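Local coordinates for PlaB phospholipase (Legionella pneumophila, PDB 6ZTH), which probably hydrolyses phospholipids and binds several NAD molecules at sites formed jointly by neighbouring subunits of its four-chain assembly, at residues 375-380 and 398-403; 338-343 and 392-397; 362-367 and 411-416. All blocks are in the same frame, centred on the assembly; numbering follows the deposited sequence.

How the contacts relate
Contact 2 lies nearest the centre of the chain, about 12 Å from it, and is a buried strand pair, one tyrosine of which reaches a different NAD from that of the other two. Contact 3, about 25 Å from that centre, is also largely buried but belongs to a separate small antiparallel sheet. Contact 1 is partly buried and apolar across its segments, its hydrogen bond going to NAD instead. Strand 378-383 of contact 1 pairs with strand 391-396 of contact 2, and helix 397-404 follows directly. Contacts 1 and 3 hold the same NAD, the first at a phosphate and the second at the adenine, and they meet where Met400 CE packs on Leu413 CD1.

Contact 1: residues 375-380 and 398-403; sequences AGFFVD and DIMEGG. With NAD (nicotinamide-adenine-dinucleotide), chain G.
Phe377 and the selenomethionine Met400 form the inner half of this contact, with Phe377 CB resting 3.5 Å from Met400 CG. The selenium lies beyond the rim of the phenyl ring, 85° off the ring normal and 5.5 Å from the centroid of Phe377 to Met400 SE, so the pair is an edge-on Met-aromatic contact. Phe377 has its CG lodged between the backbone N and the carbonyl carbon (chi1 77°), which swings the ring away from the helix and toward the bound NAD; its CE1 comes to 3.6 Å from O5D of NAD. On the outer half, Ile399 sends two branches to the loop backbone: its CG2 lies 3.3 Å from Ala375 O, while its CD1 approaches Gly376 O at 3.9 Å. The loop turns at Gly376, whose positive phi of 92° goes with the absence of a side chain there. Its amide donates a nearly straight bond, 2.8 Å from Gly376 N to NAD O2N. Phe378 then lays one ring face against the adenosine ribose, with its CD2 3.1 Å from NAD O4B. In the second shell, Asp396 caps the start of the helix, and Leu395 and Leu373 pack on Met400. At the start of strand 378-383 a classic beta bulge sets Val379 and Asp380 together opposite Phe394. The whole is a loop entering a beta hairpin, backed by the helix that follows the hairpin, and it forms the phosphate and ribose side of an NAD-binding site.

Contact 2: residues 338-343 and 392-397; sequences NRYSMI and TYFLDY. With NAD (nicotinamide-adenine-dinucleotide), chain K.
An antiparallel strand pair within the larger mixed sheet joins Tyr340 to Ile343 with Tyr393 to Asp396, the strand axes running at 158° and 4.7 Å apart. Ser341 with Leu395 and Ile343 with Tyr393 are the hydrogen-bonded pairs, each bonded in both directions; Ser341 N, for example, lies 2.9 Å from Leu395 O. Past the last bridge, Tyr397 N still reaches Arg339 O. On the face carrying Tyr340, Met342 and Phe394, the two rings are almost parallel (16°) but slid apart, with Phe394 CZ touching Tyr340 CB at 3.6 Å. Met342, bent at its second and third torsions, places its selenium between Thr392 CG2 and Phe394 CD1, an oblique Met-aromatic contact at 3.6 Å from SE to CD1. Asp396 OD2 takes a weak bond from Asn338 ND2, while its OD1 caps Ile399 N, so the carboxylate serves both the strand end and the helix start. On the other face Ile343 and Leu395 are tightly packed, CD1 to CD1 3.4 Å. Farther along that face, the ring of Tyr393 leads away from strand 340-349 toward a second NAD, not the one held by 375-380, whose N6A donates to Tyr393 OH at 2.9 Å.

Contact 3: residues 362-367 and 411-416; sequences LTAGPQ and GNLGFR. With NAD (nicotinamide-adenine-dinucleotide), chain G.
Thr363 and Arg416 cross at about a right angle, the methyl of the threonine sitting over one face of the guanidinium group, toward its rim, with Thr363 CG2 3.6 Å from Arg416 NH2. A chi1 of 82° tucks Thr363 OG1 between its own backbone N and carbonyl carbon and turns the methyl toward the arginine. The Arg416 chain is extended as far as its bend at chi3, and its NH1 forms a salt bridge with Glu370, which probably helps hold the guanidinium against the methyl. Leu362 and Phe415 instead lie side by side and point the same way: Leu362 CG meets the edge of the ring, 3.8 Å from Phe415 CE1. Farther along this face, Ala364 CB packs on Leu413 CD1 at 4.0 Å. The backbones are clasped through Thr363 and Gly414, with 2.6 Å from Gly414 N to Thr363 O; the return bond runs from Thr363 N to Gly414 O, 3.0 Å. The backbone of Leu362, turned away from strand 413-417, bonds to the adenine: its O accepts from NAD N6A at 2.7 Å, and its N makes a weak bond to N1A. Strand 434-438 pairs with strand 413-417, making the latter the middle of a three-stranded antiparallel sheet. Helix 397-404 covers Ala364 and Leu413 through Ile404, Phe345 of strand 340-349 meets Phe415 edge-to-face, and Val330 of the second subunit packs on Pro366.

Contact 1: residues 375-380 and 398-403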
# COMPACT_ATOMS: atom_id res chain seq x y z
N ALA D 375 -13.19 7.09 -34.87
CA ALA D 375 -13.39 8.10 -33.84
C ALA D 375 -14.67 7.82 -33.06
O ALA D 375 -15.75 7.67 -33.64
CB ALA D 375 -13.45 9.49 -34.47
N GLY D 376 -14.54 7.76 -31.73
CA GLY D 376 -15.65 7.40 -30.88
C GLY D 376 -15.74 5.93 -30.55
O GLY D 376 -16.74 5.50 -29.95
N PHE D 377 -14.74 5.13 -30.92
CA PHE D 377 -14.78 3.70 -30.66
C PHE D 377 -14.79 3.40 -29.17
O PHE D 377 -15.34 2.37 -28.74
CB PHE D 377 -13.58 3.02 -31.31
CG PHE D 377 -12.30 3.20 -30.55
CD1 PHE D 377 -11.71 4.45 -30.44
CD2 PHE D 377 -11.68 2.12 -29.95
CE1 PHE D 377 -10.53 4.62 -29.74
CE2 PHE D 377 -10.50 2.28 -29.24
CZ PHE D 377 -9.93 3.53 -29.14
N PHE D 378 -14.19 4.27 -28.36
CA PHE D 378 -13.91 3.99 -26.97
C PHE D 378 -14.99 4.58 -26.07
O PHE D 378 -15.50 5.67 -26.33
CB PHE D 378 -12.54 4.56 -26.59
CG PHE D 378 -12.17 4.34 -25.15
CD1 PHE D 378 -12.59 5.23 -24.17
CD2 PHE D 378 -11.38 3.27 -24.78
CE1 PHE D 378 -12.24 5.04 -22.85
CE2 PHE D 378 -11.03 3.08 -23.46
CZ PHE D 378 -11.46 3.96 -22.50
N VAL D 379 -15.33 3.84 -25.01
CA VAL D 379 -16.27 4.31 -24.00
C VAL D 379 -15.64 4.30 -22.61
O VAL D 379 -15.81 5.26 -21.85
CB VAL D 379 -17.56 3.47 -24.00
CG1 VAL D 379 -18.67 4.20 -23.26
CG2 VAL D 379 -17.99 3.14 -25.42
N ASP D 380 -14.91 3.24 -22.26
CA ASP D 380 -14.36 3.13 -20.92
C ASP D 380 -13.34 2.00 -20.87
O ASP D 380 -13.46 1.01 -21.60
CB ASP D 380 -15.46 2.89 -19.89
CG ASP D 380 -14.92 2.69 -18.51
OD1 ASP D 380 -14.32 3.64 -17.95
OD2 ASP D 380 -15.09 1.59 -17.94
N ASP D 398 -21.45 -0.12 -32.79
CA ASP D 398 -21.98 0.51 -34.00
C ASP D 398 -20.98 1.47 -34.61
O ASP D 398 -20.71 1.42 -35.82
CB ASP D 398 -23.29 1.23 -33.67
CG ASP D 398 -24.47 0.29 -33.55
OD1 ASP D 398 -24.66 -0.54 -34.46
OD2 ASP D 398 -25.19 0.37 -32.54
N ILE D 399 -20.41 2.36 -33.80
CA ILE D 399 -19.43 3.32 -34.32
C ILE D 399 -18.24 2.58 -34.93
O ILE D 399 -17.72 2.98 -35.97
CB ILE D 399 -18.99 4.29 -33.20
CG1 ILE D 399 -20.22 4.99 -32.62
CG2 ILE D 399 -17.96 5.28 -33.75
CD1 ILE D 399 -19.97 6.36 -32.02
N MSE D 400 -17.80 1.50 -34.29
CA MSE D 400 -16.66 0.74 -34.77
C MSE D 400 -17.00 -0.02 -36.05
O MSE D 400 -16.32 0.12 -37.07
CB MSE D 400 -16.18 -0.25 -33.71
CG MSE D 400 -15.52 0.42 -32.51
SE MSE D 400 -14.28 -0.75 -31.58
CE MSE D 400 -13.23 -1.41 -33.09
N GLU D 401 -18.05 -0.84 -35.98
CA GLU D 401 -18.49 -1.57 -37.16
C GLU D 401 -18.78 -0.63 -38.32
O GLU D 401 -18.52 -0.95 -39.48
CB GLU D 401 -19.72 -2.41 -36.83
CG GLU D 401 -20.06 -3.46 -37.88
CD GLU D 401 -21.12 -3.00 -38.85
OE1 GLU D 401 -21.92 -2.11 -38.50
OE2 GLU D 401 -21.16 -3.54 -39.98
N GLY D 402 -19.32 0.56 -38.02
CA GLY D 402 -19.56 1.53 -39.07
C GLY D 402 -18.28 2.04 -39.70
O GLY D 402 -18.20 2.21 -40.92
N GLY D 403 -17.25 2.28 -38.88
CA GLY D 403 -16.00 2.81 -39.39
C GLY D 403 -15.05 1.77 -39.94
O GLY D 403 -14.15 2.12 -40.71
PA NAD G . -9.17 8.84 -27.94
O1A NAD G . -7.95 8.93 -28.82
O2A NAD G . -9.29 10.11 -27.13
O5B NAD G . -9.02 7.55 -26.95
C5B NAD G . -9.96 7.40 -25.90
C4B NAD G . -9.41 6.35 -24.85
O4B NAD G . -8.98 5.04 -25.59
C3B NAD G . -8.35 6.76 -24.29
O3B NAD G . -8.24 6.17 -22.95
C2B NAD G . -7.09 6.23 -25.25
O2B NAD G . -5.86 6.21 -24.45
C1B NAD G . -7.43 5.05 -25.57
N9A NAD G . -6.95 4.56 -26.93
C8A NAD G . -6.88 5.40 -27.98
N7A NAD G . -6.42 4.71 -29.03
C5A NAD G . -6.22 3.44 -28.64
C6A NAD G . -5.76 2.32 -29.32
N6A NAD G . -5.34 2.15 -30.72
N1A NAD G . -5.65 1.16 -28.68
C2A NAD G . -5.98 1.07 -27.37
N3A NAD G . -6.43 2.16 -26.70
C4A NAD G . -6.55 3.34 -27.34
O3 NAD G . -10.52 8.63 -28.87
PN NAD G . -10.54 8.77 -30.51
O1N NAD G . -10.20 10.18 -30.90
O2N NAD G . -11.93 8.41 -31.00
O5D NAD G . -9.44 7.72 -31.17
C5D NAD G . -9.66 7.28 -32.50
C4D NAD G . -8.32 7.06 -33.19
O4D NAD G . -7.76 8.20 -33.46
C3D NAD G . -7.32 6.23 -32.16
O3D NAD G . -6.56 5.21 -32.95
C2D NAD G . -6.54 7.07 -31.68
O2D NAD G . -5.20 6.40 -31.38
C1D NAD G . -6.40 8.17 -32.82
N1N NAD G . -6.09 9.39 -32.35
C2N NAD G . -4.96 10.01 -32.79
C3N NAD G . -4.62 11.28 -32.32
C7N NAD G . -3.31 11.98 -32.83
O7N NAD G . -3.12 13.11 -32.61
N7N NAD G . -2.31 11.19 -33.58
C4N NAD G . -5.42 11.91 -31.41
C5N NAD G . -6.55 11.30 -30.97
C6N NAD G . -6.89 10.03 -31.45

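Contact 2: residues 338-343 and 392-397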
# COMPACT_ATOMS: atom_id res chain seq x y z
N ASN D 338 -26.11 3.48 -28.05
CA ASN D 338 -25.95 2.55 -29.15
C ASN D 338 -25.80 1.13 -28.59
O ASN D 338 -26.24 0.84 -27.46
CB ASN D 338 -24.76 2.98 -30.00
CG ASN D 338 -25.02 4.26 -30.77
OD1 ASN D 338 -26.12 4.46 -31.29
ND2 ASN D 338 -24.02 5.12 -30.85
N ARG D 339 -25.20 0.24 -29.37
CA ARG D 339 -24.89 -1.12 -28.95
C ARG D 339 -23.39 -1.23 -28.73
O ARG D 339 -22.59 -0.71 -29.51
CB ARG D 339 -25.36 -2.13 -29.99
CG ARG D 339 -26.85 -2.03 -30.32
CD ARG D 339 -27.12 -2.11 -31.82
NE ARG D 339 -26.72 -3.40 -32.38
CZ ARG D 339 -27.52 -4.47 -32.46
NH1 ARG D 339 -28.76 -4.42 -32.00
NH2 ARG D 339 -27.06 -5.60 -32.99
N TYR D 340 -23.00 -1.92 -27.66
CA TYR D 340 -21.62 -1.93 -27.20
C TYR D 340 -21.15 -3.36 -26.99
O TYR D 340 -21.94 -4.30 -26.89
CB TYR D 340 -21.47 -1.14 -25.89
CG TYR D 340 -21.99 0.28 -25.98
CD1 TYR D 340 -23.35 0.55 -25.89
CD2 TYR D 340 -21.13 1.35 -26.14
CE1 TYR D 340 -23.83 1.84 -25.97
CE2 TYR D 340 -21.59 2.65 -26.22
CZ TYR D 340 -22.95 2.89 -26.13
OH TYR D 340 -23.42 4.18 -26.21
N SER D 341 -19.82 -3.51 -26.93
CA SER D 341 -19.18 -4.79 -26.70
C SER D 341 -18.13 -4.64 -25.61
O SER D 341 -17.51 -3.58 -25.46
CB SER D 341 -18.53 -5.33 -27.98
OG SER D 341 -19.47 -5.40 -29.04
N MSE D 342 -17.93 -5.71 -24.85
CA MSE D 342 -16.96 -5.73 -23.77
C MSE D 342 -15.83 -6.71 -24.06
O MSE D 342 -16.08 -7.88 -24.35
CB MSE D 342 -17.66 -6.10 -22.45
CG MSE D 342 -16.78 -5.97 -21.22
SE MSE D 342 -17.25 -4.41 -20.17
CE MSE D 342 -18.40 -5.25 -18.84
N ILE D 343 -14.59 -6.23 -23.98
CA ILE D 343 -13.41 -7.08 -24.10
C ILE D 343 -12.77 -7.19 -22.72
O ILE D 343 -12.51 -6.18 -22.06
CB ILE D 343 -12.41 -6.53 -25.12
CG1 ILE D 343 -13.11 -6.15 -26.42
CG2 ILE D 343 -11.32 -7.56 -25.39
CD1 ILE D 343 -12.16 -5.77 -27.54
N THR D 392 -10.29 -4.56 -18.88
CA THR D 392 -11.62 -4.63 -19.47
C THR D 392 -11.87 -3.35 -20.26
O THR D 392 -11.88 -2.25 -19.70
CB THR D 392 -12.69 -4.81 -18.40
OG1 THR D 392 -12.43 -6.00 -17.65
CG2 THR D 392 -14.07 -4.91 -19.04
N TYR D 393 -12.07 -3.50 -21.57
CA TYR D 393 -12.39 -2.39 -22.45
C TYR D 393 -13.88 -2.41 -22.78
O TYR D 393 -14.45 -3.47 -23.03
CB TYR D 393 -11.57 -2.47 -23.74
CG TYR D 393 -10.43 -1.49 -23.82
CD1 TYR D 393 -9.28 -1.66 -23.05
CD2 TYR D 393 -10.48 -0.40 -24.67
CE1 TYR D 393 -8.23 -0.77 -23.13
CE2 TYR D 393 -9.44 0.50 -24.76
CZ TYR D 393 -8.31 0.31 -23.98
OH TYR D 393 -7.27 1.21 -24.06
N PHE D 394 -14.50 -1.23 -22.76
CA PHE D 394 -15.90 -1.07 -23.14
C PHE D 394 -15.95 -0.21 -24.39
O PHE D 394 -15.49 0.94 -24.38
CB PHE D 394 -16.71 -0.45 -22.01
CG PHE D 394 -18.19 -0.70 -22.12
CD1 PHE D 394 -18.68 -1.98 -22.35
CD2 PHE D 394 -19.10 0.34 -22.01
CE1 PHE D 394 -20.04 -2.21 -22.45
CE2 PHE D 394 -20.46 0.12 -22.11
CZ PHE D 394 -20.93 -1.16 -22.33
N LEU D 395 -16.51 -0.76 -25.47
CA LEU D 395 -16.43 -0.16 -26.79
C LEU D 395 -17.81 -0.06 -27.42
O LEU D 395 -18.71 -0.85 -27.11
CB LEU D 395 -15.50 -0.98 -27.71
CG LEU D 395 -14.31 -1.66 -27.04
CD1 LEU D 395 -13.76 -2.78 -27.91
CD2 LEU D 395 -13.22 -0.64 -26.74
N ASP D 396 -17.97 0.91 -28.31
CA ASP D 396 -19.21 1.10 -29.06
C ASP D 396 -19.13 0.27 -30.33
O ASP D 396 -18.31 0.54 -31.21
CB ASP D 396 -19.43 2.57 -29.38
CG ASP D 396 -20.84 2.86 -29.85
OD1 ASP D 396 -21.21 2.37 -30.94
OD2 ASP D 396 -21.58 3.56 -29.13
N TYR D 397 -19.99 -0.74 -30.44
CA TYR D 397 -19.94 -1.63 -31.60
C TYR D 397 -20.38 -0.92 -32.87
O TYR D 397 -19.76 -1.09 -33.93
CB TYR D 397 -20.80 -2.87 -31.35
CG TYR D 397 -20.90 -3.78 -32.55
CD1 TYR D 397 -19.97 -4.80 -32.75
CD2 TYR D 397 -21.91 -3.63 -33.48
CE1 TYR D 397 -20.06 -5.64 -33.85
CE2 TYR D 397 -22.01 -4.46 -34.58
CZ TYR D 397 -21.08 -5.46 -34.76
OH TYR D 397 -21.18 -6.29 -35.85
PA NAD K . -7.08 4.67 -16.17
O1A NAD K . -8.38 4.49 -15.44
O2A NAD K . -7.35 5.13 -17.58
O5B NAD K . -6.27 3.24 -16.19
C5B NAD K . -5.96 2.62 -14.96
C4B NAD K . -4.74 1.63 -15.18
O4B NAD K . -5.07 0.73 -16.41
C3B NAD K . -3.68 2.26 -15.45
O3B NAD K . -2.53 1.63 -14.80
C2B NAD K . -3.50 2.18 -17.11
O2B NAD K . -2.10 2.36 -17.48
C1B NAD K . -3.90 0.98 -17.38
N9A NAD K . -4.31 0.85 -18.83
C8A NAD K . -5.35 1.55 -19.31
N7A NAD K . -5.47 1.24 -20.62
C5A NAD K . -4.51 0.34 -20.93
C6A NAD K . -4.18 -0.31 -22.11
N6A NAD K . -4.78 -0.25 -23.46
N1A NAD K . -3.16 -1.16 -22.12
C2A NAD K . -2.45 -1.39 -20.99
N3A NAD K . -2.77 -0.75 -19.83
C4A NAD K . -3.80 0.11 -19.82
O3 NAD K . -6.16 5.81 -15.38
PN NAD K . -4.65 6.26 -15.85
O1N NAD K . -4.45 5.89 -17.30
O2N NAD K . -3.61 5.56 -15.00
O5D NAD K . -4.50 7.91 -15.67
C5D NAD K . -4.42 8.44 -14.36
C4D NAD K . -5.40 9.60 -14.21
O4D NAD K . -5.32 10.39 -15.25
C3D NAD K . -6.95 9.03 -14.15
O3D NAD K . -7.77 9.95 -13.30
C2D NAD K . -7.37 9.06 -15.32
O2D NAD K . -8.88 9.17 -15.37
C1D NAD K . -6.68 10.38 -15.89
N1N NAD K . -6.57 10.36 -17.23
C2N NAD K . -5.48 9.81 -17.82
C3N NAD K . -5.36 9.80 -19.21
C7N NAD K . -4.10 9.18 -19.89
O7N NAD K . -3.61 9.71 -20.82
N7N NAD K . -3.52 7.92 -19.37
C4N NAD K . -6.36 10.34 -19.98
C5N NAD K . -7.46 10.88 -19.39
C6N NAD K . -7.56 10.89 -17.99

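Contact 3: residues 362-367 and 411-416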
# COMPACT_ATOMS: atom_id res chain seq x y z
N LEU D 362 -5.64 -1.75 -29.52
CA LEU D 362 -6.52 -2.15 -30.60
C LEU D 362 -6.08 -1.46 -31.87
O LEU D 362 -5.80 -0.25 -31.87
CB LEU D 362 -7.97 -1.79 -30.27
CG LEU D 362 -8.71 -2.72 -29.31
CD1 LEU D 362 -8.20 -2.57 -27.90
CD2 LEU D 362 -10.20 -2.42 -29.38
N THR D 363 -5.99 -2.21 -32.96
CA THR D 363 -5.57 -1.66 -34.25
C THR D 363 -6.58 -2.07 -35.31
O THR D 363 -7.19 -3.14 -35.23
CB THR D 363 -4.17 -2.13 -34.63
OG1 THR D 363 -4.24 -3.43 -35.22
CG2 THR D 363 -3.26 -2.18 -33.41
N ALA D 364 -6.75 -1.20 -36.30
CA ALA D 364 -7.73 -1.43 -37.36
C ALA D 364 -7.21 -0.79 -38.64
O ALA D 364 -6.14 -0.18 -38.67
CB ALA D 364 -9.10 -0.88 -36.97
N GLY D 365 -8.00 -0.92 -39.70
CA GLY D 365 -7.63 -0.39 -40.99
C GLY D 365 -6.57 -1.23 -41.66
O GLY D 365 -6.00 -2.16 -41.06
N PRO D 366 -6.28 -0.94 -42.92
CA PRO D 366 -5.16 -1.62 -43.59
C PRO D 366 -3.86 -1.36 -42.84
O PRO D 366 -3.62 -0.26 -42.34
CB PRO D 366 -5.15 -1.01 -44.99
CG PRO D 366 -5.92 0.27 -44.88
CD PRO D 366 -6.93 0.05 -43.79
N GLN D 367 -3.03 -2.40 -42.75
CA GLN D 367 -1.75 -2.37 -42.05
C GLN D 367 -1.91 -2.30 -40.54
O GLN D 367 -0.91 -2.13 -39.83
CB GLN D 367 -0.88 -1.20 -42.52
CG GLN D 367 -0.98 -0.88 -44.01
CD GLN D 367 -0.95 -2.11 -44.90
OE1 GLN D 367 -0.46 -3.17 -44.49
NE2 GLN D 367 -1.46 -1.99 -46.11
N GLY D 411 -12.35 -3.85 -43.21
CA GLY D 411 -12.99 -4.64 -42.17
C GLY D 411 -12.04 -5.23 -41.16
O GLY D 411 -12.35 -6.25 -40.54
N ASN D 412 -10.89 -4.59 -40.94
CA ASN D 412 -9.81 -5.18 -40.16
C ASN D 412 -9.85 -4.73 -38.71
O ASN D 412 -10.20 -3.58 -38.41
CB ASN D 412 -8.46 -4.83 -40.79
CG ASN D 412 -8.27 -5.48 -42.14
OD1 ASN D 412 -9.04 -6.34 -42.55
ND2 ASN D 412 -7.22 -5.07 -42.85
N LEU D 413 -9.47 -5.64 -37.81
CA LEU D 413 -9.31 -5.32 -36.40
C LEU D 413 -8.32 -6.30 -35.79
O LEU D 413 -8.45 -7.51 -35.97
CB LEU D 413 -10.64 -5.38 -35.66
CG LEU D 413 -10.60 -4.82 -34.23
CD1 LEU D 413 -10.71 -3.31 -34.25
CD2 LEU D 413 -11.69 -5.44 -33.38
N GLY D 414 -7.34 -5.77 -35.06
CA GLY D 414 -6.30 -6.58 -34.46
C GLY D 414 -5.93 -6.09 -33.07
O GLY D 414 -6.54 -5.16 -32.54
N PHE D 415 -4.93 -6.75 -32.50
CA PHE D 415 -4.43 -6.43 -31.17
C PHE D 415 -2.91 -6.34 -31.21
O PHE D 415 -2.25 -7.00 -32.01
CB PHE D 415 -4.86 -7.49 -30.14
CG PHE D 415 -6.34 -7.57 -29.94
CD1 PHE D 415 -7.07 -6.45 -29.60
CD2 PHE D 415 -7.00 -8.78 -30.10
CE1 PHE D 415 -8.44 -6.52 -29.42
CE2 PHE D 415 -8.37 -8.86 -29.92
CZ PHE D 415 -9.09 -7.73 -29.58
N ARG D 416 -2.37 -5.50 -30.33
CA ARG D 416 -0.92 -5.35 -30.18
C ARG D 416 -0.61 -5.19 -28.70
O ARG D 416 -0.99 -4.19 -28.09
CB ARG D 416 -0.40 -4.16 -30.98
CG ARG D 416 1.07 -3.85 -30.72
CD ARG D 416 1.62 -2.79 -31.67
NE ARG D 416 1.10 -2.90 -33.02
CZ ARG D 416 0.41 -1.95 -33.65
NH1 ARG D 416 0.15 -0.79 -33.06
NH2 ARG D 416 -0.02 -2.16 -34.89
PA NAD G . -9.17 8.84 -27.94
O1A NAD G . -7.95 8.93 -28.82
O2A NAD G . -9.29 10.11 -27.13
O5B NAD G . -9.02 7.55 -26.95
C5B NAD G . -9.96 7.40 -25.90
C4B NAD G . -9.41 6.35 -24.85
O4B NAD G . -8.98 5.04 -25.59
C3B NAD G . -8.35 6.76 -24.29
O3B NAD G . -8.24 6.17 -22.95
C2B NAD G . -7.09 6.23 -25.25
O2B NAD G . -5.86 6.21 -24.45
C1B NAD G . -7.43 5.05 -25.57
N9A NAD G . -6.95 4.56 -26.93
C8A NAD G . -6.88 5.40 -27.98
N7A NAD G . -6.42 4.71 -29.03
C5A NAD G . -6.22 3.44 -28.64
C6A NAD G . -5.76 2.32 -29.32
N6A NAD G . -5.34 2.15 -30.72
N1A NAD G . -5.65 1.16 -28.68
C2A NAD G . -5.98 1.07 -27.37
N3A NAD G . -6.43 2.16 -26.70
C4A NAD G . -6.55 3.34 -27.34
O3 NAD G . -10.52 8.63 -28.87
PN NAD G . -10.54 8.77 -30.51
O1N NAD G . -10.20 10.18 -30.90
O2N NAD G . -11.93 8.41 -31.00
O5D NAD G . -9.44 7.72 -31.17
C5D NAD G . -9.66 7.28 -32.50
C4D NAD G . -8.32 7.06 -33.19
O4D NAD G . -7.76 8.20 -33.46
C3D NAD G . -7.32 6.23 -32.16
O3D NAD G . -6.56 5.21 -32.95
C2D NAD G . -6.54 7.07 -31.68
O2D NAD G . -5.20 6.40 -31.38
C1D NAD G . -6.40 8.17 -32.82
N1N NAD G . -6.09 9.39 -32.35
C2N NAD G . -4.96 10.01 -32.79
C3N NAD G . -4.62 11.28 -32.32
C7N NAD G . -3.31 11.98 -32.83
O7N NAD G . -3.12 13.11 -32.61
N7N NAD G . -2.31 11.19 -33.58
C4N NAD G . -5.42 11.91 -31.41
C5N NAD G . -6.55 11.30 -30.97
C6N NAD G . -6.89 10.03 -31.45